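PDB 3MES: choline kinase from Cryptosporidium parvum, which probably phosphorylates choline, and perhaps ethanolamine, with ATP as phosphate donor and magnesium as the metal cofactor. Local coordinates for residues Thr51-Ile54 against Ile55-Arg59; Lys407-Asp411 against Gln412-Pro416. One frame throughout, in Å; residues are numbered along the deposited sequence.

Contact 1. Residues Thr51-Ile54 against Ile55-Arg59; sequences TEII and IGICR
Thr51 and Ile55, one helical turn apart, lie side by side and point the same way, the methyl CG2 of Thr51 reaching CD1 of Ile55 at 3.5 Å. The torsions explain the meeting: Thr51 carries CG2 anti to its backbone N (with OG1 at chi1 -87°), while CG1 of Ile55 stands beside its own N, close to the carbonyl oxygen of Thr51. A second apolar pair follows on another side of the helix, where CG2 of Ile53 meets CD1 of Ile57 at 4.0 Å. The third pair is CG2 of Ile54 and SG of Cys58, 4.1 Å apart.

Backbone hydrogen bonds join each of these pairs, and Glu52 to Gly56 as well. The N-H of Ile55 reaches Thr51 O at 2.9 Å, that of Gly56 reaches Glu52 O, and that of Cys58 reaches Ile54 O at 3.0 Å. Ile57 N gives the longest of the four, 3.2 Å from Ile53 O. This i to i+4 repeat is that of a regular alpha-helix, here the one spanning residues 51-61, which packs against the antiparallel sheet, the side chain of Cys58 lying about 13 Å from the bound ADP.

Burial divides the helix lengthwise. Ile54 lies on Phe87, Val89 and Phe107, and Cys58 on Phe107 and Trp65, whereas Ile55 covers Ile73 and Val75 of the edge strand. Glu52 and Gly56 belong to the exposed side.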
loop_
_atom_site.group_PDB
_atom_site.type_symbol
_atom_site.label_atom_id
_atom_site.label_comp_id
_atom_site.label_asym_id
_atom_site.label_seq_id
_atom_site.Cartn_x
_atom_site.Cartn_y
_atom_site.Cartn_z
ATOM N N THR B 51 25.602 28.006 -5.602
ATOM C CA THR B 51 25.347 26.834 -6.433
ATOM C C THR B 51 26.586 25.979 -6.678
ATOM O O THR B 51 26.525 24.752 -6.591
ATOM C CB THR B 51 24.727 27.231 -7.790
ATOM O OG1 THR B 51 23.305 27.312 -7.655
ATOM C CG2 THR B 51 25.065 26.202 -8.856
ATOM N N GLU B 52 27.709 26.621 -6.983
ATOM C CA GLU B 52 28.935 25.890 -7.290
ATOM C C GLU B 52 29.427 25.104 -6.077
ATOM O O GLU B 52 30.017 24.034 -6.218
ATOM C CB GLU B 52 30.025 26.844 -7.783
ATOM C CG GLU B 52 30.968 26.227 -8.809
ATOM C CD GLU B 52 30.258 25.881 -10.109
ATOM O OE1 GLU B 52 30.475 24.766 -10.631
ATOM O OE2 GLU B 52 29.470 26.721 -10.601
ATOM N N ILE B 53 29.177 25.641 -4.888
ATOM C CA ILE B 53 29.608 25.001 -3.651
ATOM C C ILE B 53 28.745 23.788 -3.325
ATOM O O ILE B 53 29.222 22.812 -2.744
ATOM C CB ILE B 53 29.575 25.986 -2.467
ATOM C CG1 ILE B 53 30.772 26.937 -2.533
ATOM C CG2 ILE B 53 29.568 25.233 -1.146
ATOM C CD1 ILE B 53 30.773 27.997 -1.449
ATOM N N ILE B 54 27.472 23.858 -3.699
ATOM C CA ILE B 54 26.561 22.741 -3.509
ATOM C C ILE B 54 26.873 21.647 -4.522
ATOM O O ILE B 54 26.818 20.457 -4.207
ATOM C CB ILE B 54 25.094 23.183 -3.661
ATOM C CG1 ILE B 54 24.724 24.178 -2.558
ATOM C CG2 ILE B 54 24.171 21.979 -3.629
ATOM C CD1 ILE B 54 23.361 24.806 -2.730
ATOM N N ILE B 55 27.210 22.064 -5.737
ATOM C CA ILE B 55 27.545 21.136 -6.810
ATOM C C ILE B 55 28.876 20.428 -6.554
ATOM O O ILE B 55 29.021 19.237 -6.830
ATOM C CB ILE B 55 27.573 21.851 -8.175
ATOM C CG1 ILE B 55 26.195 22.442 -8.482
ATOM C CG2 ILE B 55 28.010 20.895 -9.275
ATOM C CD1 ILE B 55 26.063 23.009 -9.876
ATOM N N GLY B 56 29.844 21.161 -6.014
ATOM C CA GLY B 56 31.116 20.561 -5.631
ATOM C C GLY B 56 30.920 19.528 -4.535
ATOM O O GLY B 56 31.483 18.437 -4.586
ATOM N N ILE B 57 30.111 19.879 -3.542
ATOM C CA ILE B 57 29.816 18.980 -2.433
ATOM C C ILE B 57 29.087 17.725 -2.905
ATOM O O ILE B 57 29.300 16.637 -2.369
ATOM C CB ILE B 57 28.979 19.688 -1.349
ATOM C CG1 ILE B 57 29.840 20.714 -0.608
ATOM C CG2 ILE B 57 28.385 18.673 -0.376
ATOM C CD1 ILE B 57 29.074 21.567 0.384
ATOM N N CYS B 58 28.236 17.879 -3.916
ATOM C CA CYS B 58 27.456 16.763 -4.444
ATOM C C CYS B 58 28.296 15.781 -5.261
ATOM O O CYS B 58 28.217 14.569 -5.054
ATOM C CB CYS B 58 26.275 17.271 -5.279
ATOM S SG CYS B 58 24.921 18.003 -4.316
ATOM N N ARG B 59 29.101 16.299 -6.187
ATOM C CA ARG B 59 29.894 15.428 -7.049
ATOM C C ARG B 59 30.914 14.646 -6.233
ATOM O O ARG B 59 31.345 13.564 -6.630
ATOM C CB ARG B 59 30.607 16.222 -8.149
ATOM C CG ARG B 59 30.012 17.581 -8.433
ATOM C CD ARG B 59 29.896 17.859 -9.927
ATOM N NE ARG B 59 30.889 17.154 -10.737
ATOM C CZ ARG B 59 32.117 17.601 -10.987
ATOM N NH1 ARG B 59 32.530 18.755 -10.476
ATOM N NH2 ARG B 59 32.937 16.886 -11.745
#

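Contact 2. Residues Lys407-Asp411 against Gln412-Pro416; sequences KELID and QGILP
Leu409 and Leu415 meet at an angle, the CD1 methyl of Leu415 resting 3.8 Å from CB of Leu409 and almost as near its CD1. The two branches of Leu409 are shared out: CD1 goes to Leu415, while CD2 faces CD1 of Ile414 at 4.1 Å, again with the side chains at a slant. With CG of Leu409 held beside the backbone N (chi1 -58°), both methyls face the side on which the chain returns. Neighbouring helices enclose this apolar group, Leu365 touching both leucines and Val362 both Ile414 and Leu415. At its margin, CG1 of Ile410 packs on CB of Leu415.

Gln412 is turned differently. Its CB and CG lie over the carbonyl oxygen of Glu408, with Gln412 CG 3.2 Å from Glu408 O, and the extended chain leads OE1 past the same group toward CD2 of Leu409. OD2 of Asp411 comes to 3.7 Å from CG of Gln412. The carboxylate of Glu408 has its partner beyond the turn, OE1 being hydrogen-bonded to Tyr321.

Beneath these side chains the backbone closes the helix. Gln412 N binds Glu408 O at 2.8 Å, a bond of helical i to i+4 spacing. Leu415 N adds a straight bond to Leu409 O at 3.2 Å (N-H...O 167°). Gly413 has a phi of 81°, a value glycine accommodates readily. With that positive phi go two bonds, Gly413 N to Ile410 O at 2.8 Å and a weak one from Ile414 N to Leu409 O; together they make a Schellman motif, the C-terminal cap of helix 391-411, and the contact of Leu409 with Ile414 is its usual hydrophobic companion.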
loop_
_atom_site.group_PDB
_atom_site.type_symbol
_atom_site.label_atom_id
_atom_site.label_comp_id
_atom_site.label_asym_id
_atom_site.label_seq_id
_atom_site.Cartn_x
_atom_site.Cartn_y
_atom_site.Cartn_z
ATOM N N LYS B 407 -17.543 19.012 22.932
ATOM C CA LYS B 407 -18.992 18.935 23.103
ATOM C C LYS B 407 -19.555 17.703 22.401
ATOM O O LYS B 407 -20.493 17.076 22.889
ATOM C CB LYS B 407 -19.685 20.193 22.571
ATOM C CG LYS B 407 -19.665 21.378 23.528
ATOM C CD LYS B 407 -20.728 22.408 23.152
ATOM C CE LYS B 407 -22.131 21.962 23.573
ATOM N NZ LYS B 407 -22.681 20.868 22.720
ATOM N N GLU B 408 -18.978 17.362 21.253
ATOM C CA GLU B 408 -19.445 16.217 20.485
ATOM C C GLU B 408 -19.111 14.906 21.191
ATOM O O GLU B 408 -19.970 14.036 21.338
ATOM C CB GLU B 408 -18.866 16.238 19.068
ATOM C CG GLU B 408 -19.220 17.495 18.286
ATOM C CD GLU B 408 -19.056 17.331 16.783
ATOM O OE1 GLU B 408 -18.108 16.636 16.351
ATOM O OE2 GLU B 408 -19.883 17.901 16.036
ATOM N N LEU B 409 -17.863 14.777 21.633
ATOM C CA LEU B 409 -17.424 13.592 22.363
ATOM C C LEU B 409 -18.305 13.346 23.584
ATOM O O LEU B 409 -18.607 12.203 23.927
ATOM C CB LEU B 409 -15.962 13.735 22.794
ATOM C CG LEU B 409 -14.941 13.958 21.678
ATOM C CD1 LEU B 409 -13.523 13.878 22.227
ATOM C CD2 LEU B 409 -15.141 12.949 20.556
ATOM N N ILE B 410 -18.708 14.430 24.238
ATOM C CA ILE B 410 -19.591 14.351 25.393
ATOM C C ILE B 410 -20.978 13.869 24.985
ATOM O O ILE B 410 -21.486 12.882 25.517
ATOM C CB ILE B 410 -19.713 15.719 26.095
ATOM C CG1 ILE B 410 -18.384 16.095 26.755
ATOM C CG2 ILE B 410 -20.845 15.699 27.122
ATOM C CD1 ILE B 410 -18.336 17.520 27.263
ATOM N N ASP B 411 -21.586 14.568 24.034
ATOM C CA ASP B 411 -22.910 14.202 23.548
ATOM C C ASP B 411 -22.928 12.786 22.976
ATOM O O ASP B 411 -23.971 12.134 22.945
ATOM C CB ASP B 411 -23.396 15.212 22.504
ATOM C CG ASP B 411 -24.291 14.579 21.455
ATOM O OD1 ASP B 411 -25.525 14.767 21.531
ATOM O OD2 ASP B 411 -23.762 13.891 20.555
ATOM N N GLN B 412 -21.769 12.313 22.534
ATOM C CA GLN B 412 -21.656 10.971 21.971
ATOM C C GLN B 412 -21.349 9.922 23.035
ATOM O O GLN B 412 -21.371 8.721 22.761
ATOM C CB GLN B 412 -20.593 10.939 20.876
ATOM C CG GLN B 412 -21.027 11.599 19.582
ATOM C CD GLN B 412 -19.905 11.669 18.565
ATOM O OE1 GLN B 412 -18.727 11.577 18.915
ATOM N NE2 GLN B 412 -20.265 11.840 17.298
ATOM N N GLY B 413 -21.061 10.379 24.247
ATOM C CA GLY B 413 -20.809 9.473 25.360
ATOM C C GLY B 413 -19.394 8.928 25.372
ATOM O O GLY B 413 -19.077 8.028 26.147
ATOM N N ILE B 414 -18.540 9.472 24.513
ATOM C CA ILE B 414 -17.141 9.059 24.478
ATOM C C ILE B 414 -16.383 9.617 25.679
ATOM O O ILE B 414 -15.522 8.945 26.242
ATOM C CB ILE B 414 -16.449 9.489 23.172
ATOM C CG1 ILE B 414 -17.077 8.761 21.981
ATOM C CG2 ILE B 414 -14.956 9.209 23.247
ATOM C CD1 ILE B 414 -16.401 9.045 20.656
ATOM N N LEU B 415 -16.707 10.849 26.060
ATOM C CA LEU B 415 -16.185 11.438 27.289
ATOM C C LEU B 415 -17.273 11.447 28.358
ATOM O O LEU B 415 -18.438 11.704 28.057
ATOM C CB LEU B 415 -15.688 12.864 27.045
ATOM C CG LEU B 415 -14.378 13.047 26.280
ATOM C CD1 LEU B 415 -14.110 14.526 26.040
ATOM C CD2 LEU B 415 -13.214 12.399 27.024
ATOM N N PRO B 416 -16.893 11.168 29.614
ATOM C CA PRO B 416 -15.517 10.860 30.003
ATOM C C PRO B 416 -15.160 9.386 29.808
ATOM O O PRO B 416 -16.046 8.532 29.779
ATOM C CB PRO B 416 -15.499 11.211 31.491
ATOM C CG PRO B 416 -16.897 10.941 31.947
ATOM C CD PRO B 416 -17.803 11.210 30.773
#

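In the fold
Read from the first modelled residues, the chain forms contact 1 within helix 51-61, before the strands of the antiparallel sheet begin; its apolar side then rests on strands 73-78, 85-91 and 104-109. Nearly the whole remaining chain, including the ADP-binding and magnesium-binding residues, passes before contact 2 ends helix 391-411 and sets Ile414 against helix 351-362 and Leu415 against both that helix and helix 364-376. Both contacts are local and in series: neither nests in nor crosses the other, and neither closes a long loop. Their centres lie about 57 Å apart on opposite sides of the chain's centre, one at the sheet, the other in the helical part.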